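Local coordinates for protein glutaredoxin 2 (PDB 3IR4) that binds glutathione, held in this crystal as a mixed disulfide, and probably reduces disulfides as a glutathione-dependent oxidoreductase with a GST-like fold, at residues I8-C12 against F113-S117; W92-N97 against H177-L181; L105-K110 against R122-I126. One frame throughout, in Å; residues are numbered along the deposited sequence.

Interaction 1 joins the thioredoxin-like N-terminal domain to the helical C-terminal domain. It sets the loop between strand 5-8 and helix 13-25 against the loop between helices 101-108 and 119-133. Interaction 3 lies about 10 Å away, centre to centre, and touches it: it packs helix 101-108 on helix 119-133. Interaction 2 pairs helices 87-97 and 173-185, with its centre about 20 Å from interaction 1 and 21 Å from interaction 3. Along the chain, interaction 3 is nested within the loop that interaction 2 closes, and the segments of interaction 1 alternate with those of both. Interactions 2 and 3 lie within the helical domain, and interaction 1 ties it to the glutathione site.

Interaction 1. Residues I8-C12 against F113-S117; sequences IYDHC and FDEFS. With GSH (glutathione), chain B.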
# COMPACT_ATOMS: atom_id res chain seq x y z
N ILE A 8 4.70 9.36 5.80
CA ILE A 8 3.67 8.59 5.13
C ILE A 8 2.26 8.98 5.49
O ILE A 8 2.00 9.69 6.45
CB ILE A 8 3.82 7.06 5.51
CG1 ILE A 8 3.55 6.80 7.00
CG2 ILE A 8 5.21 6.51 5.14
CD1 ILE A 8 3.54 5.33 7.41
N TYR A 9 1.34 8.43 4.68
CA TYR A 9 -0.07 8.23 5.08
C TYR A 9 -0.20 6.70 5.19
O TYR A 9 0.24 5.98 4.31
CB TYR A 9 -1.07 8.75 4.05
CG TYR A 9 -0.91 10.19 3.69
CD1 TYR A 9 -0.56 11.15 4.62
CD2 TYR A 9 -1.14 10.59 2.38
CE1 TYR A 9 -0.38 12.50 4.23
CE2 TYR A 9 -0.99 11.90 2.00
CZ TYR A 9 -0.59 12.86 2.92
OH TYR A 9 -0.40 14.15 2.49
N ASP A 10 -0.80 6.22 6.27
CA ASP A 10 -0.92 4.78 6.51
C ASP A 10 -1.73 4.05 5.45
O ASP A 10 -1.42 2.91 5.11
CB ASP A 10 -1.44 4.57 7.95
CG ASP A 10 -1.41 3.12 8.41
OD1 ASP A 10 -0.62 2.30 7.91
OD2 ASP A 10 -2.16 2.84 9.35
N HIS A 11 -2.77 4.69 4.92
CA HIS A 11 -3.61 4.05 3.92
C HIS A 11 -2.95 3.97 2.53
O HIS A 11 -3.41 3.22 1.67
CB HIS A 11 -4.93 4.81 3.73
CG HIS A 11 -4.83 6.02 2.85
ND1 HIS A 11 -4.57 7.28 3.35
CD2 HIS A 11 -4.97 6.19 1.51
CE1 HIS A 11 -4.55 8.15 2.36
NE2 HIS A 11 -4.78 7.51 1.23
N CYS A 12 -1.91 4.75 2.31
CA CYS A 12 -1.39 4.95 0.95
C CYS A 12 -0.58 3.76 0.48
O CYS A 12 0.37 3.40 1.14
CB CYS A 12 -0.51 6.23 0.94
SG CYS A 12 0.36 6.48 -0.63
N PHE A 113 -7.34 5.65 10.33
CA PHE A 113 -5.92 5.86 9.98
C PHE A 113 -5.46 7.16 10.62
O PHE A 113 -6.21 8.14 10.68
CB PHE A 113 -5.72 5.93 8.47
CG PHE A 113 -6.02 4.66 7.77
CD1 PHE A 113 -7.16 4.52 7.01
CD2 PHE A 113 -5.14 3.59 7.86
CE1 PHE A 113 -7.42 3.36 6.34
CE2 PHE A 113 -5.40 2.42 7.18
CZ PHE A 113 -6.54 2.31 6.43
N ASP A 114 -4.20 7.21 11.06
CA ASP A 114 -3.69 8.37 11.77
C ASP A 114 -3.72 9.66 10.97
O ASP A 114 -3.90 10.73 11.54
CB ASP A 114 -2.27 8.11 12.29
CG ASP A 114 -2.21 7.21 13.48
OD1 ASP A 114 -3.26 6.77 14.01
OD2 ASP A 114 -1.07 6.91 13.88
N GLU A 115 -3.56 9.58 9.65
CA GLU A 115 -3.57 10.76 8.80
C GLU A 115 -4.92 11.45 8.75
O GLU A 115 -5.02 12.57 8.25
CB GLU A 115 -3.09 10.46 7.38
CG GLU A 115 -3.88 9.46 6.59
CD GLU A 115 -3.46 8.01 6.75
OE1 GLU A 115 -2.76 7.69 7.75
OE2 GLU A 115 -3.85 7.19 5.89
N PHE A 116 -5.96 10.77 9.23
CA PHE A 116 -7.32 11.33 9.25
C PHE A 116 -7.75 11.61 10.67
O PHE A 116 -8.93 11.72 10.95
CB PHE A 116 -8.33 10.38 8.63
CG PHE A 116 -7.99 9.92 7.22
CD1 PHE A 116 -7.54 10.81 6.26
CD2 PHE A 116 -8.21 8.61 6.84
CE1 PHE A 116 -7.25 10.40 4.96
CE2 PHE A 116 -7.90 8.17 5.55
CZ PHE A 116 -7.46 9.08 4.62
N SER A 117 -6.81 11.73 11.60
CA SER A 117 -7.20 11.85 13.01
C SER A 117 -7.98 13.08 13.35
O SER A 117 -8.80 13.06 14.24
CB SER A 117 -6.00 11.69 13.93
OG SER A 117 -5.03 12.65 13.69
N1 GSH B . 4.76 8.44 -7.75
CA1 GSH B . 4.59 8.54 -6.30
C1 GSH B . 5.32 7.41 -5.62
O11 GSH B . 5.50 6.35 -6.29
O12 GSH B . 5.70 7.56 -4.44
CB1 GSH B . 3.10 8.50 -5.99
CG1 GSH B . 2.83 8.87 -4.53
CD1 GSH B . 1.39 9.23 -4.23
OE1 GSH B . 0.46 9.12 -5.20
N2 GSH B . 1.06 9.58 -3.02
CA2 GSH B . -0.23 10.13 -2.63
C2 GSH B . -0.10 11.58 -2.30
O2 GSH B . 1.00 12.01 -1.68
CB2 GSH B . -0.84 9.36 -1.43
SG2 GSH B . -1.26 7.62 -1.74
N3 GSH B . -1.09 12.40 -2.58
CA3 GSH B . -0.93 13.83 -2.55
C3 GSH B . -1.83 14.39 -1.52
O31 GSH B . -2.36 13.60 -0.67
O32 GSH B . -2.04 15.63 -1.53
O HOH W 1 -2.81 4.71 11.13
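Glu115 turns its CG between its own backbone N and carbonyl carbon (chi1 61°), and a bend at chi2 brings the carboxylate to the backbone of Asp10 and His11. His11 has a similar first torsion (80°), which points ND1 at that carboxylate. Glu115 OE2 accepts two hydrogen bonds. His11 N meets Glu115 OE2 on the syn side at 2.9 Å, nearly straight. His11 ND1 meets Glu115 OE2 on the anti side at 2.6 Å, and the oxygen lies close to the imidazole plane. Glu115 OE1 takes a third bond, from Asp10 N at 2.9 Å, which arrives well above the carboxylate plane. The three bonds fix the rotation of the buried carboxylate.

The His11 CB sits over the centre of one face of the Phe113 ring, a CH-pi contact of 3.9 Å from CB to the centroid. At the edge of that ring lies Asp10 OD2, 3.4 Å from Phe113 CD2. One water links Asp10 OD2 to Asp114 N, while Asp10 OD1 forms a salt bridge with Arg183. Phe116 lays one ring face over Glu115 CG, and Phe116 CZ is 3.6 Å from His11 ND1.

Tyr9 to Cys12 is a type I turn, and Cys12 is the N-cap of the next helix. Cys12 SG is covalently joined to glutathione SG2, a disulfide of 2.3 Å. The pattern is consistent with a thioredoxin-type CxxC motif that includes Cys15. Through its three bonds, a carboxylate of the C-terminal domain holds the N-terminal-domain turn that leads into the disulfide-bonded cysteine.

Interaction 2. Residues W92-N97 against H177-L181; sequences WLRKVN and HLFPL. With SO4 (sulfate ion), chain F.
Two neighbouring helices of the all-helical C-terminal domain, 87-97 and 173-185, pack here through Leu181, a knob in a hole formed by Trp92, Leu93, Val96 and Asn97. Leu181 CD2 lies 3.6 Å from Leu93 CD2, 3.8 Å from Val96 CG1 and 3.8 Å from Trp92 CZ3. Leu181 CD1 instead approaches Asn97 OD1. The Leu93 and Leu181 side chains lie alongside, pointing opposite ways.

Leu178 is one turn earlier. With its CG anti to the backbone N (chi1 176°), it reaches across so that CD1 touches both Leu93 CD2 and Trp92 CZ3. The other Leu93 methyl, CD1, rests 3.7 Å from His177 CB.

Leu181 is a single knob in this part of the GST C-terminal-type helical bundle. The axes of the two segments run 29° from parallel and 11.1 Å apart. Val96 CG2 lies over one face of the Trp92 indole, whose NE1 bonds to Asp153 O of helix 143-160. A water joins the two helices, accepting from Asn97 ND2 and donating to His177 O. The imidazole of His177 turns away from Leu93. His177 NE2 donates, nearly straight, to O3 of a sulfate, probably from the crystallisation liquor, which Arg85 also binds; His177 ND1 is hydrogen-bonded to Lys17 NZ.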
# COMPACT_ATOMS: atom_id res chain seq x y z
N TRP A 92 -2.85 -7.90 -14.38
CA TRP A 92 -3.88 -8.12 -13.39
C TRP A 92 -3.99 -6.89 -12.49
O TRP A 92 -5.09 -6.43 -12.19
CB TRP A 92 -3.54 -9.38 -12.58
CG TRP A 92 -4.62 -9.81 -11.64
CD1 TRP A 92 -5.64 -10.68 -11.90
CD2 TRP A 92 -4.79 -9.40 -10.29
NE1 TRP A 92 -6.43 -10.82 -10.80
CE2 TRP A 92 -5.94 -10.02 -9.80
CE3 TRP A 92 -4.08 -8.54 -9.46
CZ2 TRP A 92 -6.38 -9.84 -8.50
CZ3 TRP A 92 -4.54 -8.34 -8.17
CH2 TRP A 92 -5.68 -8.98 -7.71
N LEU A 93 -2.85 -6.39 -12.03
CA LEU A 93 -2.82 -5.22 -11.19
C LEU A 93 -3.41 -4.02 -11.88
O LEU A 93 -4.15 -3.26 -11.25
CB LEU A 93 -1.39 -4.92 -10.73
CG LEU A 93 -0.85 -5.84 -9.66
CD1 LEU A 93 0.65 -5.58 -9.49
CD2 LEU A 93 -1.63 -5.62 -8.34
N ARG A 94 -3.08 -3.82 -13.15
CA ARG A 94 -3.60 -2.68 -13.90
C ARG A 94 -5.13 -2.74 -13.91
O ARG A 94 -5.82 -1.76 -13.60
CB ARG A 94 -3.08 -2.73 -15.33
CG ARG A 94 -3.36 -1.47 -16.15
CD ARG A 94 -3.43 -1.78 -17.63
NE ARG A 94 -4.60 -2.64 -17.86
CZ ARG A 94 -5.87 -2.23 -17.84
NH1 ARG A 94 -6.18 -0.95 -17.64
NH2 ARG A 94 -6.85 -3.11 -18.01
N LYS A 95 -5.67 -3.92 -14.20
CA LYS A 95 -7.13 -4.13 -14.25
C LYS A 95 -7.77 -3.86 -12.89
O LYS A 95 -8.70 -3.08 -12.78
CB LYS A 95 -7.43 -5.56 -14.74
CG LYS A 95 -8.91 -5.92 -14.72
CD LYS A 95 -9.22 -7.26 -15.37
CE LYS A 95 -8.62 -8.40 -14.61
NZ LYS A 95 -8.94 -8.39 -13.16
N VAL A 96 -7.25 -4.49 -11.85
CA VAL A 96 -7.86 -4.35 -10.52
C VAL A 96 -7.72 -2.92 -9.97
O VAL A 96 -8.70 -2.34 -9.45
CB VAL A 96 -7.33 -5.42 -9.55
CG1 VAL A 96 -7.86 -5.18 -8.14
CG2 VAL A 96 -7.72 -6.81 -10.06
N ASN A 97 -6.52 -2.33 -10.07
CA ASN A 97 -6.32 -0.96 -9.62
C ASN A 97 -7.21 0.01 -10.37
O ASN A 97 -7.46 1.10 -9.88
CB ASN A 97 -4.86 -0.53 -9.68
CG ASN A 97 -4.05 -1.05 -8.50
OD1 ASN A 97 -4.44 -0.90 -7.34
ND2 ASN A 97 -2.88 -1.59 -8.77
N HIS A 177 4.47 -4.23 -5.73
CA HIS A 177 3.21 -3.68 -6.24
C HIS A 177 1.98 -4.45 -5.76
O HIS A 177 0.91 -3.85 -5.59
CB HIS A 177 3.23 -3.58 -7.76
CG HIS A 177 4.21 -2.60 -8.27
ND1 HIS A 177 4.19 -1.27 -7.93
CD2 HIS A 177 5.30 -2.78 -9.06
CE1 HIS A 177 5.20 -0.66 -8.53
NE2 HIS A 177 5.88 -1.55 -9.22
N LEU A 178 2.08 -5.75 -5.57
CA LEU A 178 0.92 -6.55 -5.22
C LEU A 178 0.52 -6.47 -3.74
O LEU A 178 -0.66 -6.32 -3.41
CB LEU A 178 1.17 -8.03 -5.61
CG LEU A 178 0.08 -9.01 -5.23
CD1 LEU A 178 -1.28 -8.65 -5.91
CD2 LEU A 178 0.52 -10.43 -5.57
N PHE A 179 1.47 -6.63 -2.84
CA PHE A 179 1.15 -6.66 -1.43
C PHE A 179 0.33 -5.44 -0.95
O PHE A 179 -0.64 -5.64 -0.24
CB PHE A 179 2.37 -6.90 -0.54
CG PHE A 179 2.04 -6.83 0.92
CD1 PHE A 179 1.25 -7.82 1.51
CD2 PHE A 179 2.41 -5.73 1.66
CE1 PHE A 179 0.92 -7.75 2.83
CE2 PHE A 179 2.06 -5.66 3.01
CZ PHE A 179 1.30 -6.66 3.59
N PRO A 180 0.69 -4.22 -1.34
CA PRO A 180 -0.09 -3.08 -0.83
C PRO A 180 -1.57 -3.16 -1.19
O PRO A 180 -2.43 -2.76 -0.38
CB PRO A 180 0.59 -1.88 -1.46
CG PRO A 180 2.01 -2.33 -1.71
CD PRO A 180 1.87 -3.77 -2.10
N LEU A 181 -1.87 -3.61 -2.41
CA LEU A 181 -3.25 -3.77 -2.83
C LEU A 181 -3.98 -4.79 -1.94
O LEU A 181 -5.07 -4.55 -1.44
CB LEU A 181 -3.28 -4.17 -4.30
CG LEU A 181 -4.65 -4.54 -4.85
CD1 LEU A 181 -5.64 -3.38 -4.72
CD2 LEU A 181 -4.50 -4.99 -6.30
S SO4 F . 7.88 -0.48 -12.23
O1 SO4 F . 9.03 -1.12 -12.91
O2 SO4 F . 6.69 -1.24 -12.66
O3 SO4 F . 8.11 -0.62 -10.79
O4 SO4 F . 7.78 0.89 -12.69
O HOH W 2 -0.45 -1.98 -7.09

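Interaction 3. Residues L105-K110 against R122-I126; sequences LPRFAK and RQYFI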
# COMPACT_ATOMS: atom_id res chain seq x y z
N LEU A 105 -11.57 3.81 -1.28
CA LEU A 105 -11.60 5.20 -0.83
C LEU A 105 -12.72 5.50 0.17
O LEU A 105 -12.47 6.16 1.18
CB LEU A 105 -11.62 6.17 -2.02
CG LEU A 105 -10.43 6.07 -3.01
CD1 LEU A 105 -10.63 7.05 -4.12
CD2 LEU A 105 -9.08 6.26 -2.33
N PRO A 106 -13.95 5.00 -0.08
CA PRO A 106 -14.98 5.29 0.89
C PRO A 106 -14.71 4.69 2.25
O PRO A 106 -15.14 5.23 3.26
CB PRO A 106 -16.25 4.68 0.25
CG PRO A 106 -15.98 4.62 -1.18
CD PRO A 106 -14.51 4.31 -1.26
N ARG A 107 -14.04 3.53 2.26
CA ARG A 107 -13.69 2.86 3.49
C ARG A 107 -12.52 3.54 4.20
O ARG A 107 -12.55 3.72 5.43
CB ARG A 107 -13.48 1.36 3.25
CG ARG A 107 -14.78 0.66 2.93
CD ARG A 107 -14.56 -0.77 2.49
NE ARG A 107 -15.81 -1.53 2.28
CZ ARG A 107 -16.64 -1.33 1.26
NH1 ARG A 107 -16.33 -0.49 0.29
NH2 ARG A 107 -17.79 -1.99 1.21
N PHE A 108 -11.51 3.96 3.45
CA PHE A 108 -10.44 4.73 4.04
C PHE A 108 -11.02 5.95 4.79
O PHE A 108 -10.63 6.24 5.92
CB PHE A 108 -9.46 5.26 2.97
CG PHE A 108 -8.62 4.21 2.26
CD1 PHE A 108 -8.27 3.00 2.81
CD2 PHE A 108 -8.08 4.54 1.04
CE1 PHE A 108 -7.45 2.11 2.12
CE2 PHE A 108 -7.23 3.64 0.36
CZ PHE A 108 -6.95 2.45 0.90
N ALA A 109 -11.95 6.63 4.14
CA ALA A 109 -12.53 7.86 4.67
C ALA A 109 -13.33 7.67 5.96
O ALA A 109 -13.56 8.63 6.67
CB ALA A 109 -13.42 8.48 3.64
N LYS A 110 -13.76 6.43 6.20
CA LYS A 110 -14.51 6.06 7.38
C LYS A 110 -13.70 5.39 8.46
O LYS A 110 -14.25 5.05 9.50
CB LYS A 110 -15.65 5.13 6.98
CG LYS A 110 -16.80 5.83 6.27
CD LYS A 110 -17.75 4.83 5.60
CE LYS A 110 -19.20 5.27 5.55
NZ LYS A 110 -19.42 6.54 4.83
N ARG A 122 -9.78 14.55 7.72
CA ARG A 122 -10.69 13.59 7.14
C ARG A 122 -11.57 14.27 6.08
O ARG A 122 -11.77 13.73 5.00
CB ARG A 122 -11.53 12.93 8.21
CG ARG A 122 -12.32 11.76 7.72
CD ARG A 122 -13.08 11.05 8.85
NE ARG A 122 -12.22 10.53 9.90
CZ ARG A 122 -11.59 9.36 9.86
NH1 ARG A 122 -11.73 8.54 8.83
NH2 ARG A 122 -10.82 9.00 10.87
N GLN A 123 -12.08 15.47 6.39
CA GLN A 123 -12.89 16.20 5.43
C GLN A 123 -12.11 16.52 4.16
O GLN A 123 -12.63 16.46 3.03
CB GLN A 123 -13.46 17.47 6.03
CG GLN A 123 -14.32 18.26 5.04
CD GLN A 123 -14.79 19.56 5.61
OE1 GLN A 123 -14.28 20.62 5.26
NE2 GLN A 123 -15.72 19.49 6.53
N TYR A 124 -10.85 16.94 4.34
CA TYR A 124 -9.96 17.25 3.22
C TYR A 124 -9.87 16.07 2.24
O TYR A 124 -10.00 16.23 1.03
CB TYR A 124 -8.57 17.60 3.75
CG TYR A 124 -7.54 17.84 2.70
CD1 TYR A 124 -6.77 16.79 2.21
CD2 TYR A 124 -7.26 19.11 2.24
CE1 TYR A 124 -5.78 16.99 1.27
CE2 TYR A 124 -6.30 19.31 1.26
CZ TYR A 124 -5.56 18.24 0.78
OH TYR A 124 -4.55 18.37 -0.17
N PHE A 125 -9.69 14.88 2.79
CA PHE A 125 -9.62 13.66 1.99
C PHE A 125 -10.92 13.38 1.24
O PHE A 125 -10.91 13.13 0.03
CB PHE A 125 -9.26 12.48 2.90
CG PHE A 125 -9.14 11.16 2.17
CD1 PHE A 125 -7.98 10.83 1.49
CD2 PHE A 125 -10.19 10.24 2.18
CE1 PHE A 125 -7.85 9.61 0.87
CE2 PHE A 125 -10.07 9.02 1.53
CZ PHE A 125 -8.90 8.72 0.87
N ILE A 126 -12.03 13.44 1.96
CA ILE A 126 -13.31 13.15 1.36
C ILE A 126 -13.58 14.09 0.18
O ILE A 126 -14.00 13.69 -0.90
CB ILE A 126 -14.42 13.28 2.44
CG1 ILE A 126 -14.31 12.19 3.51
CG2 ILE A 126 -15.81 13.27 1.78
CD1 ILE A 126 -15.07 12.46 4.80
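Phe125 presents the edge of its ring to helix 101-108. Leu105 O lies in the ring plane, 3.7 Å from Phe125 CE2, and Ala109 CB is also at the edge, 4.0 Å from Phe125 CD2. Phe108 CB comes in obliquely at CE2 and CZ. Phe125 CZ in turn lies near the plane of the Phe108 ring, at its edge, and is 4.0 Å from Leu105 CD2. The first torsion of Phe125, with CG trans to its N (-179°), extends the ring toward these residues. Its other neighbours include His11, which it meets edge-to-face, and Phe116.

The guanidinium of Arg122 also works edge-on. Arg122 NH1 donates to Ala109 O at 2.8 Å, with the oxygen close to the guanidinium plane. The donor stands well above the carbonyl plane, at a C=O...N angle of 107°. A bend at chi3 (-59°) folds the chain, and Arg122 CD passes 3.3 Å from Ala109 O.

The contact joins two successive helices of the C-terminal domain, 101-108 and 119-133, beside the loop that links them. Arg122 NH1 bonds also to Ser111 O, so one side chain holds two backbone carbonyls, of Ala109 and Ser111. The same Ala109 CB also touches Ile126 CG1, at 3.8 Å. Tyr124, on the same helix as Ile126, belongs to the glutathione pocket.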